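Local coordinates for butyrophilin subfamily 1 member A1 (Bos taurus, PDB 4HH8), which may take part in secreting milk-fat droplets and probably inhibits activated T cells, this piece being two extracellular immunoglobulin domains of the membrane protein, at residues Ala128-Asp133 / Leu209-Glu214; Val153-Glu158 / Phe186-Ser191. The protein carries 1 engineered substitution. All coordinates share one frame; numbering follows the deposited sequence.

Contact 1. Residues Ala128-Asp133 / Leu209-Glu214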
ATOM      1  N   ALA A 128       1.051   1.145  -1.186  1.00 29.52           N
ATOM      2  CA  ALA A 128       0.769   1.243  -2.592  1.00 31.06           C
ATOM      3  C   ALA A 128       2.041   1.564  -3.385  1.00 31.24           C
ATOM      4  O   ALA A 128       2.940   2.237  -2.896  1.00 31.45           O
ATOM      5  CB  ALA A 128      -0.285   2.315  -2.846  1.00 30.91           C
ATOM      6  N   ALA A 129       2.134   1.038  -4.595  1.00 31.17           N
ATOM      7  CA  ALA A 129       3.168   1.485  -5.510  1.00 31.37           C
ATOM      8  C   ALA A 129       2.504   1.669  -6.819  1.00 31.46           C
ATOM      9  O   ALA A 129       1.633   0.885  -7.204  1.00 31.90           O
ATOM     10  CB  ALA A 129       4.269   0.472  -5.634  1.00 29.90           C
ATOM     11  N   LEU A 130       2.948   2.688  -7.508  1.00 32.02           N
ATOM     12  CA  LEU A 130       2.494   2.993  -8.822  1.00 33.95           C
ATOM     13  C   LEU A 130       3.544   2.514  -9.802  1.00 34.39           C
ATOM     14  O   LEU A 130       4.713   2.820  -9.623  1.00 35.38           O
ATOM     15  CB  LEU A 130       2.426   4.483  -8.873  1.00 34.33           C
ATOM     16  CG  LEU A 130       1.689   5.125 -10.002  1.00 38.37           C
ATOM     17  CD1 LEU A 130       0.184   4.955  -9.791  1.00 38.55           C
ATOM     18  CD2 LEU A 130       2.172   6.491  -9.645  1.00 40.50           C
ATOM     19  N   GLY A 131       3.141   1.769 -10.824  1.00 34.57           N
ATOM     20  CA  GLY A 131       4.111   1.142 -11.738  1.00 33.94           C
ATOM     21  C   GLY A 131       4.503   1.937 -12.956  1.00 33.40           C
ATOM     22  O   GLY A 131       4.256   3.141 -13.015  1.00 33.15           O
ATOM     23  N   SER A 132       5.095   1.251 -13.935  1.00 33.31           N
ATOM     24  CA  SER A 132       5.690   1.876 -15.119  1.00 32.97           C
ATOM     25  C   SER A 132       4.649   2.256 -16.144  1.00 33.93           C
ATOM     26  O   SER A 132       3.552   1.666 -16.147  1.00 34.28           O
ATOM     27  CB  SER A 132       6.644   0.891 -15.793  1.00 33.14           C
ATOM     28  OG  SER A 132       5.972  -0.323 -16.102  1.00 30.32           O
ATOM     29  N   ASP A 133       5.000   3.206 -17.022  1.00 33.73           N
ATOM     30  CA  ASP A 133       4.230   3.516 -18.226  1.00 35.13           C
ATOM     31  C   ASP A 133       3.856   2.245 -18.980  1.00 35.38           C
ATOM     32  O   ASP A 133       4.746   1.478 -19.384  1.00 36.11           O
ATOM     33  CB  ASP A 133       5.003   4.437 -19.181  1.00 35.87           C
ATOM     34  CG  ASP A 133       5.141   5.867 -18.661  1.00 39.60           C
ATOM     35  OD1 ASP A 133       4.879   6.150 -17.481  1.00 42.88           O
ATOM     36  OD2 ASP A 133       5.555   6.735 -19.448  1.00 48.44           O
ATOM     37  N   LEU A 209      -6.112   1.131  -7.596  1.00 31.06           N
ATOM     38  CA  LEU A 209      -7.423   1.448  -6.975  1.00 33.31           C
ATOM     39  C   LEU A 209      -7.321   2.068  -5.575  1.00 34.97           C
ATOM     40  O   LEU A 209      -8.147   2.869  -5.186  1.00 35.63           O
ATOM     41  CB  LEU A 209      -8.278   0.190  -6.887  1.00 33.20           C
ATOM     42  CG  LEU A 209      -8.532  -0.430  -8.260  1.00 32.85           C
ATOM     43  CD1 LEU A 209      -9.367  -1.674  -8.079  1.00 29.73           C
ATOM     44  CD2 LEU A 209      -9.275   0.582  -9.069  1.00 30.86           C
ATOM     45  N   LEU A 210      -6.261   1.721  -4.864  1.00 36.40           N
ATOM     46  CA  LEU A 210      -5.964   2.234  -3.555  1.00 37.94           C
ATOM     47  C   LEU A 210      -5.537   3.714  -3.577  1.00 38.87           C
ATOM     48  O   LEU A 210      -6.006   4.521  -2.755  1.00 40.41           O
ATOM     49  CB  LEU A 210      -4.859   1.361  -2.979  1.00 38.26           C
ATOM     50  CG  LEU A 210      -4.554   1.345  -1.500  1.00 40.93           C
ATOM     51  CD1 LEU A 210      -5.844   1.280  -0.630  1.00 43.04           C
ATOM     52  CD2 LEU A 210      -3.657   0.134  -1.261  1.00 42.80           C
ATOM     53  N   LEU A 211      -4.662   4.079  -4.509  1.00 38.38           N
ATOM     54  CA  LEU A 211      -4.333   5.493  -4.735  1.00 37.92           C
ATOM     55  C   LEU A 211      -5.355   6.256  -5.570  1.00 37.83           C
ATOM     56  O   LEU A 211      -5.353   7.480  -5.540  1.00 38.95           O
ATOM     57  CB  LEU A 211      -2.959   5.641  -5.417  1.00 37.75           C
ATOM     58  CG  LEU A 211      -1.711   5.140  -4.688  1.00 36.03           C
ATOM     59  CD1 LEU A 211      -0.489   5.262  -5.557  1.00 32.70           C
ATOM     60  CD2 LEU A 211      -1.497   5.887  -3.388  1.00 35.02           C
ATOM     61  N   GLY A 212      -6.205   5.560  -6.328  1.00 37.17           N
ATOM     62  CA  GLY A 212      -7.087   6.217  -7.287  1.00 35.97           C
ATOM     63  C   GLY A 212      -6.254   6.923  -8.360  1.00 36.59           C
ATOM     64  O   GLY A 212      -6.541   8.087  -8.734  1.00 36.07           O
ATOM     65  N   GLN A 213      -5.219   6.233  -8.847  1.00 34.91           N
ATOM     66  CA  GLN A 213      -4.325   6.775  -9.876  1.00 34.98           C
ATOM     67  C   GLN A 213      -4.087   5.757 -10.998  1.00 34.60           C
ATOM     68  O   GLN A 213      -3.888   4.567 -10.739  1.00 35.03           O
ATOM     69  CB  GLN A 213      -2.975   7.190  -9.280  1.00 34.83           C
ATOM     70  CG  GLN A 213      -3.026   8.271  -8.180  1.00 37.33           C
ATOM     71  CD  GLN A 213      -1.646   8.597  -7.612  1.00 42.11           C
ATOM     72  OE1 GLN A 213      -0.650   7.994  -8.000  1.00 47.62           O
ATOM     73  NE2 GLN A 213      -1.583   9.556  -6.689  1.00 45.31           N
ATOM     74  N   GLU A 214      -4.075   6.226 -12.240  1.00 32.94           N
ATOM     75  CA  GLU A 214      -3.843   5.335 -13.341  1.00 31.82           C
ATOM     76  C   GLU A 214      -2.921   5.929 -14.370  1.00 31.74           C
ATOM     77  O   GLU A 214      -2.725   7.159 -14.401  1.00 31.43           O
ATOM     78  CB  GLU A 214      -5.164   4.973 -14.018  1.00 31.23           C
ATOM     79  CG  GLU A 214      -5.841   6.115 -14.741  1.00 31.43           C
ATOM     80  CD  GLU A 214      -7.289   5.772 -15.119  1.00 33.99           C
ATOM     81  OE1 GLU A 214      -7.643   5.914 -16.303  1.00 33.76           O
ATOM     82  OE2 GLU A 214      -8.062   5.336 -14.239  1.00 33.71           O
TER
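Ala128 presses its only side-chain carbon into the fork of Leu211: CB lies 3.7 Å from Leu211 CG, 3.8 Å from Leu211 CD2 and 4.0 Å from Leu211 CD1, so the branch point and both methyls share the touch. Leu211 presents that fork because its CG stands anti to its own carbonyl carbon (chi1 -62°) and the chain runs on extended to CD1. Leu210 touches more loosely, through CD2, 4.3 Å from Ala128 CB. No hydrogen bond crosses the contact, which buries a modest 236 Å² by apolar packing, with one polar atom, Gln213 OE1, against the Leu130 methyls. These pieces belong to different parts of a two-domain immunoglobulin chain. Ala128 closes the last strand of the V-set domain, whereas 209-214 is the turn between the final two strands of the second domain, with Gly212 and Gln213 forming a G1 beta bulge opposite Asn208. Leu25, on strand 24-27, also touches Leu210 and Leu211, which extends the hydrophobic patch on the V-domain side. Farther along the linker, Leu130 sends CG anti to its backbone N (chi1 -166°), and the Leu130 side chain crosses the extended one of Gln213 at about a right angle. Both Leu130 methyls meet the amide oxygen by van der Waals contact, CD1 and CD2 each lying 3.6 Å from Gln213 OE1. Leu130 CD1 also reaches Gln213 CB at 3.9 Å, while Leu130 CD1 and Leu211 CD1 approach to 4.3 Å. Asn208 bonds to Ala129 O through ND2 and to Leu211 N through OD1, bridging linker and turn.

Contact 2. Residues Val153-Glu158 / Phe186-Ser191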
ATOM      1  N   VAL A 153       4.915  -2.832 -15.083  1.00 27.99           N
ATOM      2  CA  VAL A 153       5.781  -3.412 -14.080  1.00 28.64           C
ATOM      3  C   VAL A 153       5.676  -2.578 -12.807  1.00 28.40           C
ATOM      4  O   VAL A 153       5.594  -1.355 -12.897  1.00 28.69           O
ATOM      5  CB  VAL A 153       7.214  -3.356 -14.683  1.00 30.08           C
ATOM      6  CG1 VAL A 153       8.300  -3.137 -13.646  1.00 31.07           C
ATOM      7  CG2 VAL A 153       7.471  -4.586 -15.571  1.00 30.91           C
ATOM      8  N   GLY A 154       5.633  -3.214 -11.631  1.00 28.68           N
ATOM      9  CA  GLY A 154       5.859  -2.491 -10.349  1.00 28.70           C
ATOM     10  C   GLY A 154       4.647  -1.931  -9.575  1.00 29.01           C
ATOM     11  O   GLY A 154       4.742  -0.908  -8.888  1.00 30.26           O
ATOM     12  N   TRP A 155       3.508  -2.602  -9.639  1.00 27.74           N
ATOM     13  CA  TRP A 155       2.314  -2.085  -8.986  1.00 27.50           C
ATOM     14  C   TRP A 155       2.105  -2.778  -7.686  1.00 26.60           C
ATOM     15  O   TRP A 155       2.389  -3.954  -7.573  1.00 27.19           O
ATOM     16  CB  TRP A 155       1.081  -2.283  -9.859  1.00 27.56           C
ATOM     17  CG  TRP A 155       1.223  -1.610 -11.148  1.00 28.84           C
ATOM     18  CD1 TRP A 155       1.958  -2.051 -12.222  1.00 28.80           C
ATOM     19  CD2 TRP A 155       0.697  -0.328 -11.509  1.00 28.50           C
ATOM     20  NE1 TRP A 155       1.879  -1.134 -13.236  1.00 30.77           N
ATOM     21  CE2 TRP A 155       1.110  -0.071 -12.832  1.00 28.39           C
ATOM     22  CE3 TRP A 155      -0.144   0.598 -10.866  1.00 27.30           C
ATOM     23  CZ2 TRP A 155       0.757   1.102 -13.513  1.00 26.76           C
ATOM     24  CZ3 TRP A 155      -0.506   1.756 -11.550  1.00 26.88           C
ATOM     25  CH2 TRP A 155      -0.028   2.013 -12.845  1.00 25.71           C
ATOM     26  N   TYR A 156       1.578  -2.055  -6.711  1.00 25.60           N
ATOM     27  CA  TYR A 156       1.152  -2.686  -5.499  1.00 25.38           C
ATOM     28  C   TYR A 156      -0.087  -1.956  -4.990  1.00 25.61           C
ATOM     29  O   TYR A 156      -0.112  -0.735  -5.006  1.00 27.24           O
ATOM     30  CB  TYR A 156       2.296  -2.752  -4.453  1.00 24.99           C
ATOM     31  CG  TYR A 156       1.920  -3.709  -3.356  1.00 26.78           C
ATOM     32  CD1 TYR A 156       2.214  -5.080  -3.464  1.00 28.37           C
ATOM     33  CD2 TYR A 156       1.182  -3.274  -2.261  1.00 29.31           C
ATOM     34  CE1 TYR A 156       1.826  -5.970  -2.468  1.00 31.14           C
ATOM     35  CE2 TYR A 156       0.781  -4.165  -1.269  1.00 33.35           C
ATOM     36  CZ  TYR A 156       1.096  -5.497  -1.390  1.00 33.29           C
ATOM     37  OH  TYR A 156       0.691  -6.351  -0.405  1.00 39.71           O
ATOM     38  N   PRO A 157      -1.152  -2.679  -4.606  1.00 26.07           N
ATOM     39  CA  PRO A 157      -1.334  -4.127  -4.706  1.00 26.73           C
ATOM     40  C   PRO A 157      -1.662  -4.495  -6.154  1.00 26.86           C
ATOM     41  O   PRO A 157      -1.229  -3.788  -7.079  1.00 27.29           O
ATOM     42  CB  PRO A 157      -2.510  -4.406  -3.715  1.00 27.10           C
ATOM     43  CG  PRO A 157      -3.413  -3.052  -3.846  1.00 26.11           C
ATOM     44  CD  PRO A 157      -2.316  -1.988  -3.971  1.00 26.18           C
ATOM     45  N   GLU A 158      -2.378  -5.609  -6.369  1.00 27.57           N
ATOM     46  CA  GLU A 158      -2.812  -5.993  -7.701  1.00 26.92           C
ATOM     47  C   GLU A 158      -3.497  -4.790  -8.375  1.00 26.57           C
ATOM     48  O   GLU A 158      -4.462  -4.251  -7.845  1.00 26.72           O
ATOM     49  CB  GLU A 158      -3.786  -7.178  -7.627  1.00 27.04           C
ATOM     50  CG  GLU A 158      -3.145  -8.510  -7.158  1.00 28.95           C
ATOM     51  CD  GLU A 158      -3.133  -8.703  -5.606  1.00 29.89           C
ATOM     52  OE1 GLU A 158      -3.233  -7.736  -4.819  1.00 30.80           O
ATOM     53  OE2 GLU A 158      -3.052  -9.851  -5.163  1.00 32.57           O
ATOM     54  N   PHE A 186       3.776  -6.161  -8.355  1.00 29.93           N
ATOM     55  CA  PHE A 186       3.182  -6.861  -9.481  1.00 29.32           C
ATOM     56  C   PHE A 186       3.548  -6.294 -10.842  1.00 29.69           C
ATOM     57  O   PHE A 186       3.529  -5.076 -11.067  1.00 29.11           O
ATOM     58  CB  PHE A 186       1.663  -6.975  -9.319  1.00 28.62           C
ATOM     59  CG  PHE A 186       1.272  -7.692  -8.074  1.00 27.45           C
ATOM     60  CD1 PHE A 186       1.291  -9.086  -8.032  1.00 27.08           C
ATOM     61  CD2 PHE A 186       0.953  -6.996  -6.927  1.00 24.01           C
ATOM     62  CE1 PHE A 186       0.930  -9.784  -6.855  1.00 27.79           C
ATOM     63  CE2 PHE A 186       0.626  -7.695  -5.709  1.00 26.12           C
ATOM     64  CZ  PHE A 186       0.606  -9.083  -5.693  1.00 25.64           C
ATOM     65  N   THR A 187       3.965  -7.222 -11.703  1.00 29.24           N
ATOM     66  CA  THR A 187       4.016  -7.025 -13.141  1.00 29.47           C
ATOM     67  C   THR A 187       2.705  -7.559 -13.706  1.00 28.47           C
ATOM     68  O   THR A 187       2.212  -8.606 -13.279  1.00 28.60           O
ATOM     69  CB  THR A 187       5.283  -7.709 -13.757  1.00 29.67           C
ATOM     70  OG1 THR A 187       6.426  -6.985 -13.307  1.00 31.48           O
ATOM     71  CG2 THR A 187       5.295  -7.651 -15.255  1.00 30.38           C
ATOM     72  N   VAL A 188       2.095  -6.776 -14.593  1.00 28.12           N
ATOM     73  CA  VAL A 188       0.782  -7.112 -15.110  1.00 26.91           C
ATOM     74  C   VAL A 188       0.846  -7.299 -16.619  1.00 27.20           C
ATOM     75  O   VAL A 188       1.409  -6.482 -17.311  1.00 27.10           O
ATOM     76  CB  VAL A 188      -0.308  -6.029 -14.708  1.00 27.33           C
ATOM     77  CG1 VAL A 188      -0.003  -4.672 -15.310  1.00 25.93           C
ATOM     78  CG2 VAL A 188      -1.749  -6.512 -15.113  1.00 23.31           C
ATOM     79  N   ARG A 189       0.289  -8.385 -17.111  1.00 27.08           N
ATOM     80  CA  ARG A 189       0.183  -8.618 -18.542  1.00 29.91           C
ATOM     81  C   ARG A 189      -1.305  -8.828 -18.880  1.00 28.67           C
ATOM     82  O   ARG A 189      -1.979  -9.603 -18.238  1.00 28.72           O
ATOM     83  CB  ARG A 189       0.959  -9.884 -18.921  1.00 30.81           C
ATOM     84  CG  ARG A 189       2.434  -9.685 -19.140  1.00 39.34           C
ATOM     85  CD  ARG A 189       2.980 -10.770 -20.120  1.00 49.03           C
ATOM     86  NE  ARG A 189       4.371 -11.135 -19.818  1.00 57.39           N
ATOM     87  CZ  ARG A 189       4.967 -12.275 -20.199  1.00 61.79           C
ATOM     88  NH1 ARG A 189       4.306 -13.182 -20.927  1.00 62.64           N
ATOM     89  NH2 ARG A 189       6.234 -12.516 -19.848  1.00 62.15           N
ATOM     90  N   ALA A 190      -1.813  -8.175 -19.904  1.00 28.51           N
ATOM     91  CA  ALA A 190      -3.160  -8.469 -20.328  1.00 27.87           C
ATOM     92  C   ALA A 190      -3.264  -8.487 -21.837  1.00 28.44           C
ATOM     93  O   ALA A 190      -2.678  -7.649 -22.499  1.00 28.26           O
ATOM     94  CB  ALA A 190      -4.107  -7.461 -19.742  1.00 27.02           C
ATOM     95  N   SER A 191      -4.059  -9.412 -22.356  1.00 29.51           N
ATOM     96  CA  SER A 191      -4.229  -9.601 -23.784  1.00 31.51           C
ATOM     97  C   SER A 191      -5.650  -9.504 -24.201  1.00 31.95           C
ATOM     98  O   SER A 191      -6.536  -9.924 -23.467  1.00 32.58           O
ATOM     99  CB  SER A 191      -3.732 -10.962 -24.236  1.00 30.60           C
ATOM    100  OG  SER A 191      -2.337 -10.837 -24.382  1.00 37.40           O
TER
HETATM  101  O   HOH W   1       6.619  -5.824 -10.930  1.00 31.50           O
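Phe186 O is gripped by two successive backbone N-H groups: Trp155 N donates from 2.9 Å in an almost straight bond (176°) onto an in-plane lone pair, and Gly154 N adds a weak, bent one from 2.9 Å. Gly154, at positive phi (93°), and Trp155 both face Phe186, which makes this a G1 beta bulge, here where antiparallel strands 146-155 and 186-194 meet in one sheet of the second immunoglobulin domain. The return bond, Phe186 N to Trp155 O, is shorter at 2.7 Å. The indole of Trp155 turns an edge to Phe186 O, while its NE1 bonds to Ser152 OG. After the strand, the peptide before Pro157 is cis, as in the corresponding turn of constant-type immunoglobulin domains, and the chain bends back around the Phe186 ring. Glu158 CG sits over the centre of one ring face, 4.1 Å from the Phe186 centroid, and the bend in its chain (chi2 88°) lays the carboxylate almost parallel to the ring. The Tyr156 ring lies beside that of Phe186, the planes near parallel but slid so far apart that the rings barely overlap; Tyr156 CD1 meets Phe186 CE2 at 3.8 Å. At the ring's edge, Phe186 CD2 comes within 3.4 Å of Trp155 O. Replacing Phe186 by an alanine is likely to leave Glu158 CG without its aromatic face and to open a gap beside Tyr156. Thr187 and Val153 lie side by side, Val153 CG2 against the hydroxyl, and a water accepts from Gly154 N and hydrogen-bonds Thr187 OG1 at 2.7 Å.

Contact 2 is nested along the chain inside the loop closed by contact 1, and their centres lie 10 Å apart at the end of the second domain that faces the V-set domain. The linker 128-133 touches both: it packs against 209-214 and also runs along 153-158, where probable hydrogen bonds join Ser132 N to Val153 O and Ala129 N to Tyr156 O. Gly131 N packs on the Trp155 indole. Strands 146-155 and 186-194 share one sheet, whereas strand 213-220 borders the other, so the linker lies against elements of both sheets where the chain enters this domain. V-set residues meet both contacts: Leu25 touches Leu210 and Leu211, and Ala102 touches Tyr156.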